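Local atomic coordinates of Lmo0547 protein (Listeria monocytogenes, PDB entry 4R9N), a protein that probably binds a sugar or sugar-derived effector and, as a member of the SorC family of transcriptional regulators, is thought to control genes by sequence-specific DNA binding. Residues A[52-57]-A[144-149]; A[78-83]-A[107-112]; A[216-221]-A[239-244]; A[62-67]-A[97-102]. One frame throughout, in Å; residues are numbered along the deposited sequence. Where two conformers were deposited one is given.

Interaction 1: residues A[52-57]-A[144-149]; sequences VKTLGI and TVDMAI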
# COMPACT_ATOMS: atom_id res chain seq x y z
N VAL A 52 2.41 15.77 8.86
CA VAL A 52 3.70 15.35 8.22
C VAL A 52 4.03 16.32 7.10
O VAL A 52 3.17 17.07 6.68
CB VAL A 52 3.68 13.93 7.67
CG1 VAL A 52 3.26 12.93 8.74
CG2 VAL A 52 2.66 13.80 6.51
N LYS A 53 5.28 16.30 6.66
CA LYS A 53 5.77 17.18 5.59
C LYS A 53 5.71 16.49 4.23
O LYS A 53 5.62 17.17 3.19
CB LYS A 53 7.27 17.51 5.80
CG LYS A 53 7.63 18.12 7.13
CD LYS A 53 9.16 18.23 7.36
CE LYS A 53 9.95 16.92 7.32
NZ LYS A 53 9.69 15.90 8.39
N THR A 54 5.85 15.16 4.25
CA THR A 54 5.94 14.36 3.06
C THR A 54 5.15 13.04 3.23
O THR A 54 5.20 12.37 4.32
CB THR A 54 7.38 14.04 2.70
OG1 THR A 54 8.02 13.37 3.82
CG2 THR A 54 8.24 15.29 2.26
N LEU A 55 4.45 12.66 2.17
CA LEU A 55 3.53 11.52 2.21
C LEU A 55 3.75 10.69 0.90
O LEU A 55 3.66 11.25 -0.19
CB LEU A 55 2.11 11.97 2.28
CG LEU A 55 0.99 10.93 2.06
CD1 LEU A 55 1.03 10.01 3.25
CD2 LEU A 55 -0.35 11.62 2.01
N GLY A 56 4.09 9.43 1.06
CA GLY A 56 4.23 8.48 -0.07
C GLY A 56 2.94 7.66 -0.20
O GLY A 56 2.32 7.27 0.80
N ILE A 57 2.51 7.46 -1.43
CA ILE A 57 1.30 6.74 -1.75
C ILE A 57 1.64 5.62 -2.74
O ILE A 57 2.38 5.82 -3.71
CB ILE A 57 0.27 7.69 -2.38
CG1 ILE A 57 -0.00 8.88 -1.49
CG2 ILE A 57 -1.05 7.01 -2.77
CD1 ILE A 57 -0.77 8.67 -0.24
N THR A 144 12.48 8.75 1.43
CA THR A 144 12.57 9.65 2.60
C THR A 144 11.29 10.23 3.10
O THR A 144 11.29 11.11 3.93
CB THR A 144 13.62 10.73 2.31
OG1 THR A 144 13.21 11.52 1.19
CG2 THR A 144 14.93 10.09 2.03
N VAL A 145 10.13 9.71 2.66
CA VAL A 145 8.87 10.28 3.15
C VAL A 145 8.70 10.03 4.62
O VAL A 145 9.22 9.04 5.13
CB VAL A 145 7.62 9.77 2.34
CG1 VAL A 145 7.73 10.17 0.85
CG2 VAL A 145 7.49 8.26 2.47
N ASP A 146 7.95 10.91 5.28
CA ASP A 146 7.67 10.80 6.72
C ASP A 146 6.73 9.61 6.96
O ASP A 146 6.75 8.94 8.01
CB ASP A 146 6.96 12.06 7.22
CG ASP A 146 7.88 13.31 7.34
OD1 ASP A 146 9.13 13.22 7.36
OD2 ASP A 146 7.31 14.41 7.34
N MSE A 147 5.78 9.46 6.02
CA MSE A 147 4.78 8.39 6.12
C MSE A 147 4.40 7.85 4.81
O MSE A 147 4.42 8.58 3.82
CB MSE A 147 3.55 9.08 6.78
CG MSE A 147 2.18 8.50 6.64
SE MSE A 147 0.95 9.88 7.48
CE MSE A 147 -0.28 8.55 7.14
N ALA A 148 3.91 6.61 4.77
CA ALA A 148 3.51 6.01 3.47
C ALA A 148 2.18 5.29 3.70
O ALA A 148 1.96 4.74 4.78
CB ALA A 148 4.56 5.05 2.98
N ILE A 149 1.32 5.28 2.69
CA ILE A 149 0.07 4.55 2.73
C ILE A 149 0.12 3.51 1.63
O ILE A 149 0.34 3.83 0.46
CB ILE A 149 -1.12 5.45 2.54
CG1 ILE A 149 -1.08 6.51 3.66
CG2 ILE A 149 -2.44 4.62 2.48
CD1 ILE A 149 -2.17 7.57 3.55
O HOH W 1 10.00 14.58 4.95
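Strands 54-57 and 147-149 run parallel, their axes 4.6 Å apart at 26°, with Leu55, Gly56 and Ile57 paired to Met147, Ala148 and Ile149. Gly56 supplies both firm backbone bonds, its N reaching Met147 O at 2.9 Å and its O accepting from Ile149 N. Ahead of the strands, Asp146 is the polar hub. Asp146 OD2 takes the backbone N of Lys53 at 2.9 Å, nearly in line with the C-O bond. Lys53 folds back through bends at chi3 and chi4 (-59° and -66°), which bring Lys53 NZ across the carboxylate to form a salt bridge with Asp146 OD1, 2.9 Å away on its syn side. Thr54 OG1 accepts from Asp146 N (2.9 Å), and a water joins the same hydroxyl to Asp146 OD1. Asp146 OD2 is thus gripped by Lys53 N and weakly by Lys53 NZ, while OD1 takes NZ and, weakly, the water. On the face carrying Leu55, Leu55 CD1 lies against CG of the selenomethionine Met147 (3.9 Å) and Ile149 CD1, while Ile57 and Ile149 point the same way alongside each other; Ile49 of helix 30-49 covers this layer. Such a central pair of parallel strands is characteristic of a Rossmann-like sheet.

Interaction 2: residues A[78-83]-A[107-112]; sequences LTIIPL and MKCHSK
Met107, a selenomethionine near the end of helix 96-107, packs against Leu78, just before strand 79-82: Met107 SE touches Leu78 CD2 at 3.6 Å, and the methyl Met107 CE touches both Leu78 CD2 and Ile80 CD1 (3.7 Å each). The bend at chi3 (-96°) turns that methyl toward the isoleucine, whose side chain it meets at about a right angle. Lys108 then breaks the helix with a positive phi, and the chain turns into the edge strand. Cys109 continues the apolar patch. Cys109 SG, placed between the backbone N and the carbonyl carbon by a chi1 of 70°, is 3.6 Å from Ile80 CD1, while Cys109 CB packs on Leu78 CB. At His110 the parallel pairing begins: His110 N donates to Leu78 O (2.9 Å), and His110 O accepts from Ile80 N. His110 CB approaches Thr79 OG1 at 3.6 Å and the ring atom His110 CD2 lies 3.4 Å from Leu78 O; the ring meets both oxygens obliquely. Within this chain, strand 110-111 is the outermost strand at one end of a seven-stranded parallel sheet, and helix 96-107 makes the crossover from strand 79-82 to it, a beta-alpha-beta unit of the Rossmann-like fold. Ser111 pairs with Ile80 and brings its CA to Ile80 O in a CA-H...O contact, while its hydroxyl bonds to Lys104 of the crossover helix. Lys112 N donates to Ile80 O. The aliphatic stem of Lys112 runs alongside Ile81, with Lys112 CG 3.7 Å from Ile81 CD1, and Val138 of helix 133-143 touches both residues.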
# COMPACT_ATOMS: atom_id res chain seq x y z
N LEU A 78 2.53 20.32 2.16
CA LEU A 78 2.79 18.91 2.00
C LEU A 78 3.39 18.61 0.64
O LEU A 78 3.05 19.29 -0.31
CB LEU A 78 1.46 18.14 2.12
CG LEU A 78 1.53 16.59 2.07
CD1 LEU A 78 2.28 16.00 3.24
CD2 LEU A 78 0.13 15.99 2.13
N THR A 79 4.28 17.63 0.53
CA THR A 79 4.63 17.05 -0.77
C THR A 79 4.24 15.58 -0.80
O THR A 79 4.62 14.84 0.09
CB THR A 79 6.14 17.21 -1.05
OG1 THR A 79 6.42 18.61 -1.00
CG2 THR A 79 6.54 16.70 -2.40
N ILE A 80 3.45 15.21 -1.80
CA ILE A 80 2.98 13.81 -2.02
C ILE A 80 3.80 13.18 -3.14
O ILE A 80 3.98 13.80 -4.22
CB ILE A 80 1.49 13.81 -2.42
CG1 ILE A 80 0.69 14.58 -1.41
CG2 ILE A 80 0.93 12.38 -2.51
CD1 ILE A 80 -0.76 14.72 -1.84
N ILE A 81 4.29 11.97 -2.88
CA ILE A 81 5.22 11.26 -3.76
C ILE A 81 4.66 9.86 -4.08
O ILE A 81 4.38 9.07 -3.17
CB ILE A 81 6.57 11.00 -3.06
CG1 ILE A 81 7.11 12.25 -2.38
CG2 ILE A 81 7.58 10.36 -4.02
CD1 ILE A 81 7.64 13.26 -3.33
N PRO A 82 4.57 9.52 -5.38
CA PRO A 82 4.14 8.16 -5.75
C PRO A 82 5.29 7.20 -5.49
O PRO A 82 6.48 7.57 -5.71
CB PRO A 82 3.82 8.29 -7.27
CG PRO A 82 4.57 9.44 -7.70
CD PRO A 82 4.71 10.39 -6.55
N LEU A 83 4.96 6.03 -4.95
CA LEU A 83 5.98 5.08 -4.56
C LEU A 83 6.18 3.99 -5.65
O LEU A 83 6.96 3.06 -5.44
CB LEU A 83 5.64 4.44 -3.25
CG LEU A 83 5.58 5.42 -2.10
CD1 LEU A 83 5.13 4.72 -0.83
CD2 LEU A 83 6.86 6.15 -1.89
N MSE A 107 -5.72 18.88 -1.25
CA MSE A 107 -4.94 19.58 -0.20
C MSE A 107 -4.25 20.84 -0.66
O MSE A 107 -3.51 21.50 0.11
CB MSE A 107 -3.93 18.63 0.46
CG MSE A 107 -4.66 17.55 1.17
SE MSE A 107 -3.43 16.43 2.24
CE MSE A 107 -3.25 15.05 0.88
N LYS A 108 -4.42 21.15 -1.95
CA LYS A 108 -3.74 22.26 -2.63
C LYS A 108 -2.25 22.30 -2.34
O LYS A 108 -1.68 23.35 -2.04
CB LYS A 108 -4.40 23.59 -2.23
CG LYS A 108 -5.85 23.67 -2.61
CD LYS A 108 -6.41 25.05 -2.24
CE LYS A 108 -7.86 25.22 -2.69
NZ LYS A 108 -7.98 25.05 -4.17
N CYS A 109 -1.60 21.15 -2.46
CA CYS A 109 -0.20 20.98 -2.00
C CYS A 109 0.75 20.67 -3.16
O CYS A 109 0.43 20.95 -4.31
CB CYS A 109 -0.20 19.92 -0.87
SG CYS A 109 -0.56 18.25 -1.44
N HIS A 110 1.95 20.19 -2.87
CA HIS A 110 2.91 19.82 -3.91
C HIS A 110 2.83 18.30 -4.18
O HIS A 110 2.38 17.51 -3.33
CB HIS A 110 4.31 20.19 -3.49
CG HIS A 110 4.42 21.59 -2.95
ND1 HIS A 110 4.38 22.71 -3.76
CD2 HIS A 110 4.55 22.04 -1.68
CE1 HIS A 110 4.49 23.79 -3.01
NE2 HIS A 110 4.59 23.41 -1.74
N SER A 111 3.26 17.89 -5.36
CA SER A 111 3.34 16.43 -5.70
C SER A 111 4.41 16.23 -6.71
O SER A 111 4.80 17.22 -7.41
CB SER A 111 2.00 15.91 -6.23
OG SER A 111 1.63 16.58 -7.42
N LYS A 112 4.93 15.02 -6.78
CA LYS A 112 5.87 14.66 -7.80
C LYS A 112 5.23 13.59 -8.66
O LYS A 112 4.28 12.97 -8.27
CB LYS A 112 7.20 14.17 -7.16
CG LYS A 112 7.98 15.26 -6.41
CD LYS A 112 8.27 16.45 -7.33
CE LYS A 112 9.53 17.22 -6.93
NZ LYS A 112 9.44 17.53 -5.49

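Interaction 3: residues A[216-221]-A[239-244]; sequences PTVVAL and LIDVIV
This is a parallel strand-to-strand contact inside a beta-alpha-beta unit, in which strand 217-221 leads through helix 228-236 to strand 242-246, its neighbour in the Rossmann-like sheet. The axes approach to 4.7 Å at 19°, and Val219, Ala220 and Leu221 pair with Val242, Ile243 and Val244. Ala220 bonds in both directions: its N gives a 2.8 Å bond to Val242 O and its O accepts from Val244 N. At the entry, Val218 O is shared by two consecutive amides, Asp241 N at 2.9 Å and Val242 N at 3.1 Å. Val219 and Val242 lie side by side, with Val219 CG2 3.9 Å from Val242 CB; farther along the same face, Leu221 CD1 rests on Val244 CG2. Helix 30-49 covers this side through Leu45 and Leu37. On the other side, Ile240 CD1 spans to Ala220 CB (3.8 Å), and Leu235 of the connecting helix packs on Ile240. Asp241 reaches back toward the start of strand 217-221. With its CG anti to the carbonyl carbon (chi1 -58°), the carboxylate swings alongside the partner backbone, and Asp241 OD2 receives Val218 N at 2.9 Å on the anti lone pair, turned away from OD1.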
# COMPACT_ATOMS: atom_id res chain seq x y z
N PRO A 216 9.36 5.87 8.57
CA PRO A 216 8.99 5.89 9.99
C PRO A 216 7.60 5.37 10.26
O PRO A 216 7.43 4.64 11.28
CB PRO A 216 9.11 7.36 10.38
CG PRO A 216 10.14 7.89 9.47
CD PRO A 216 9.99 7.14 8.17
N THR A 217 6.63 5.74 9.43
CA THR A 217 5.26 5.28 9.63
C THR A 217 4.69 4.77 8.34
O THR A 217 4.38 5.56 7.41
CB THR A 217 4.33 6.36 10.18
OG1 THR A 217 4.89 6.95 11.38
CG2 THR A 217 2.90 5.80 10.43
N VAL A 218 4.47 3.49 8.26
CA VAL A 218 3.84 2.89 7.07
C VAL A 218 2.44 2.44 7.53
O VAL A 218 2.29 1.66 8.49
CB VAL A 218 4.62 1.67 6.56
CG1 VAL A 218 3.81 0.93 5.48
CG2 VAL A 218 5.97 2.10 6.05
N VAL A 219 1.42 2.97 6.83
CA VAL A 219 0.06 2.64 7.10
C VAL A 219 -0.46 1.71 6.04
O VAL A 219 -0.28 1.99 4.84
CB VAL A 219 -0.79 3.91 7.02
CG1 VAL A 219 -2.23 3.54 7.33
CG2 VAL A 219 -0.26 4.93 7.98
N ALA A 220 -1.05 0.59 6.44
CA ALA A 220 -1.67 -0.32 5.50
C ALA A 220 -3.17 -0.38 5.69
O ALA A 220 -3.73 -0.40 6.87
CB ALA A 220 -1.05 -1.69 5.63
N LEU A 221 -3.83 -0.37 4.55
CA LEU A 221 -5.29 -0.51 4.45
C LEU A 221 -5.58 -1.86 3.83
O LEU A 221 -5.09 -2.10 2.73
CB LEU A 221 -5.79 0.54 3.47
CG LEU A 221 -6.06 1.98 3.89
CD1 LEU A 221 -5.09 2.53 4.89
CD2 LEU A 221 -6.15 2.89 2.66
N LEU A 239 6.73 -4.77 8.49
CA LEU A 239 6.69 -3.84 7.35
C LEU A 239 5.71 -2.68 7.60
O LEU A 239 5.74 -1.70 6.86
CB LEU A 239 6.22 -4.54 6.12
CG LEU A 239 7.16 -5.65 5.66
CD1 LEU A 239 6.60 -6.42 4.47
CD2 LEU A 239 8.52 -5.01 5.32
N ILE A 240 4.82 -2.85 8.58
CA ILE A 240 3.65 -2.00 8.77
C ILE A 240 3.63 -1.53 10.20
O ILE A 240 3.78 -2.29 11.14
CB ILE A 240 2.35 -2.78 8.53
CG1 ILE A 240 2.23 -3.14 7.07
CG2 ILE A 240 1.10 -2.04 9.05
CD1 ILE A 240 1.34 -4.35 6.83
N ASP A 241 3.32 -0.26 10.35
CA ASP A 241 3.24 0.41 11.67
C ASP A 241 1.82 0.69 12.13
O ASP A 241 1.54 0.66 13.34
CB ASP A 241 4.05 1.70 11.63
CG ASP A 241 5.51 1.45 11.26
OD1 ASP A 241 6.18 0.68 12.04
OD2 ASP A 241 6.01 1.98 10.20
N VAL A 242 0.92 0.94 11.19
CA VAL A 242 -0.43 1.32 11.51
C VAL A 242 -1.30 0.54 10.51
O VAL A 242 -1.04 0.52 9.25
CB VAL A 242 -0.64 2.85 11.27
CG1 VAL A 242 -2.11 3.23 11.42
CG2 VAL A 242 0.27 3.71 12.18
N ILE A 243 -2.30 -0.11 11.02
CA ILE A 243 -3.28 -0.77 10.17
C ILE A 243 -4.64 -0.20 10.35
O ILE A 243 -5.03 0.20 11.50
CB ILE A 243 -3.39 -2.29 10.39
CG1 ILE A 243 -3.68 -2.67 11.83
CG2 ILE A 243 -2.14 -3.00 9.90
CD1 ILE A 243 -4.06 -4.14 11.91
N VAL A 244 -5.38 -0.12 9.25
CA VAL A 244 -6.76 0.27 9.24
C VAL A 244 -7.48 -0.92 8.63
O VAL A 244 -7.25 -1.26 7.45
CB VAL A 244 -7.05 1.55 8.41
CG1 VAL A 244 -8.47 1.97 8.62
CG2 VAL A 244 -6.13 2.68 8.87

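Interaction 4: residues A[62-67]-A[97-102]; sequences TIRKFA and NQICYD
Apolar packing between helices 61-69 and 96-107 centres on Ile99, whose two branches divide the work. Ile99 CG2 meets Ala67 CB at 3.8 Å and Ile63 CG2 at 4.0 Å, the two isoleucine side chains crossing at about a right angle. On the other branch, Ile99 CG1 lies over one face of the Arg64 guanidinium, 3.7 Å from Arg64 NH2, while Gln98 CG comes up at the edge of that group. The segment axes are 10.0 Å apart and inclined by only 16°, so segments 62-67 and 97-102 run nearly parallel.

Charge pairing joins the same two helices. Arg64, its chain bent at chi2 and chi3, curls over Ile99 into a salt bridge made of two hydrogen bonds: Arg64 NH1 and NH2 both donate end-on to Asp102 OD2, each at 2.8 Å and each bent (138°). That oxygen sits near the guanidinium plane, although the carboxylate itself is turned 52° from it.

Further hydrogen bonds secure both partners. Gln98 NE2 donates to Asp102 OD1 at 3.0 Å, within its own helix, so each carboxylate oxygen has a donor. Arg64 is also tied through NH1 to Asn68 and through NH2 to the backbone of Asp93, which probably restricts its rotation. On the sheet side, Ile57 of strand 54-57 touches both Ile63 and Ile99, as is typical of adjacent crossover helices sharing one face of a parallel sheet.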
# COMPACT_ATOMS: atom_id res chain seq x y z
N THR A 62 -8.02 -0.21 -3.22
CA THR A 62 -8.30 0.26 -1.89
C THR A 62 -7.80 1.72 -1.65
O THR A 62 -8.50 2.60 -1.11
CB THR A 62 -7.68 -0.71 -0.85
OG1 THR A 62 -8.21 -2.05 -1.02
CG2 THR A 62 -8.01 -0.27 0.46
N ILE A 63 -6.60 1.98 -2.07
CA ILE A 63 -6.07 3.35 -2.02
C ILE A 63 -6.88 4.33 -2.92
O ILE A 63 -7.05 5.48 -2.55
CB ILE A 63 -4.59 3.34 -2.35
CG1 ILE A 63 -3.87 2.60 -1.19
CG2 ILE A 63 -4.02 4.75 -2.43
CD1 ILE A 63 -2.52 2.23 -1.58
N ARG A 64 -7.32 3.87 -4.09
CA ARG A 64 -8.19 4.71 -4.94
C ARG A 64 -9.48 5.13 -4.18
O ARG A 64 -9.86 6.31 -4.16
CB ARG A 64 -8.48 4.00 -6.24
CG ARG A 64 -9.48 4.74 -7.10
CD ARG A 64 -8.72 5.85 -7.81
NE ARG A 64 -8.95 7.10 -7.18
CZ ARG A 64 -8.45 8.26 -7.57
NH1 ARG A 64 -8.86 9.33 -6.91
NH2 ARG A 64 -7.55 8.34 -8.56
N LYS A 65 -10.12 4.18 -3.51
CA LYS A 65 -11.26 4.49 -2.68
C LYS A 65 -10.94 5.49 -1.55
O LYS A 65 -11.68 6.44 -1.29
CB LYS A 65 -11.89 3.18 -2.15
CG LYS A 65 -12.65 2.41 -3.22
CD LYS A 65 -13.08 1.02 -2.77
CE LYS A 65 -13.83 0.27 -3.89
NZ LYS A 65 -15.10 0.99 -4.24
N PHE A 66 -9.85 5.25 -0.85
CA PHE A 66 -9.34 6.18 0.17
C PHE A 66 -9.24 7.57 -0.39
O PHE A 66 -9.69 8.55 0.19
CB PHE A 66 -8.01 5.67 0.69
CG PHE A 66 -7.23 6.65 1.50
CD1 PHE A 66 -7.52 6.88 2.85
CD2 PHE A 66 -6.17 7.33 0.93
CE1 PHE A 66 -6.75 7.76 3.59
CE2 PHE A 66 -5.42 8.21 1.67
CZ PHE A 66 -5.73 8.43 3.00
N ALA A 67 -8.59 7.67 -1.53
CA ALA A 67 -8.43 9.00 -2.16
C ALA A 67 -9.75 9.65 -2.57
O ALA A 67 -9.92 10.84 -2.43
CB ALA A 67 -7.45 8.91 -3.33
N ASN A 97 0.33 7.72 -9.75
CA ASN A 97 0.43 9.12 -10.21
C ASN A 97 -0.86 9.90 -10.19
O ASN A 97 -0.88 11.05 -9.76
CB ASN A 97 1.01 9.23 -11.63
CG ASN A 97 2.51 8.96 -11.66
OD1 ASN A 97 3.27 9.52 -10.88
ND2 ASN A 97 2.95 8.19 -12.65
N GLN A 98 -1.93 9.29 -10.69
CA GLN A 98 -3.23 9.89 -10.72
C GLN A 98 -3.82 10.02 -9.30
O GLN A 98 -4.44 11.04 -8.99
CB GLN A 98 -4.21 9.06 -11.54
CG GLN A 98 -5.59 9.70 -11.64
CD GLN A 98 -5.62 10.94 -12.53
OE1 GLN A 98 -5.03 10.95 -13.62
NE2 GLN A 98 -6.30 11.99 -12.07
N ILE A 99 -3.61 8.99 -8.45
CA ILE A 99 -4.04 9.09 -7.06
C ILE A 99 -3.36 10.29 -6.33
O ILE A 99 -3.99 11.08 -5.61
CB ILE A 99 -3.82 7.76 -6.30
CG1 ILE A 99 -4.76 6.66 -6.85
CG2 ILE A 99 -4.07 7.94 -4.83
CD1 ILE A 99 -4.29 5.26 -6.49
N CYS A 100 -2.04 10.38 -6.52
CA CYS A 100 -1.26 11.44 -5.91
C CYS A 100 -1.74 12.80 -6.38
O CYS A 100 -1.82 13.75 -5.57
CB CYS A 100 0.25 11.30 -6.16
SG CYS A 100 0.98 9.95 -5.24
N TYR A 101 -2.00 12.93 -7.67
CA TYR A 101 -2.49 14.19 -8.21
C TYR A 101 -3.86 14.54 -7.59
O TYR A 101 -4.09 15.68 -7.19
CB TYR A 101 -2.59 14.12 -9.72
CG TYR A 101 -2.93 15.48 -10.30
CD1 TYR A 101 -4.22 15.77 -10.70
CD2 TYR A 101 -1.97 16.45 -10.43
CE1 TYR A 101 -4.55 17.01 -11.20
CE2 TYR A 101 -2.28 17.70 -10.97
CZ TYR A 101 -3.59 17.96 -11.32
OH TYR A 101 -3.97 19.17 -11.87
N ASP A 102 -4.78 13.58 -7.53
CA ASP A 102 -6.07 13.83 -6.96
C ASP A 102 -5.98 14.27 -5.49
O ASP A 102 -6.77 15.17 -5.05
CB ASP A 102 -7.00 12.64 -7.10
CG ASP A 102 -7.36 12.31 -8.55
OD1 ASP A 102 -7.25 13.19 -9.45
OD2 ASP A 102 -7.77 11.15 -8.79

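In the fold
From the N terminus, strand 54-57 leads into helix 61-69, then strand 79-82, helix 96-107 and strand 110-111. Interaction 4 closes the first of these loops, helix to helix, and interaction 2 closes the next; their segments alternate, so the two cross. Both nest inside the longer loop closed by interaction 1 when strand 147-151 comes to lie beside strand 54-57. Interaction 3 follows in series, closing a short loop near the C terminus. Strand 54-57 joins interactions 1 and 2 within the sheet, and strands 147-151 and 217-221 join interactions 1 and 3. Interaction 4 packs against the sheet, touching the other three through Ile57, Pro82 and Leu221.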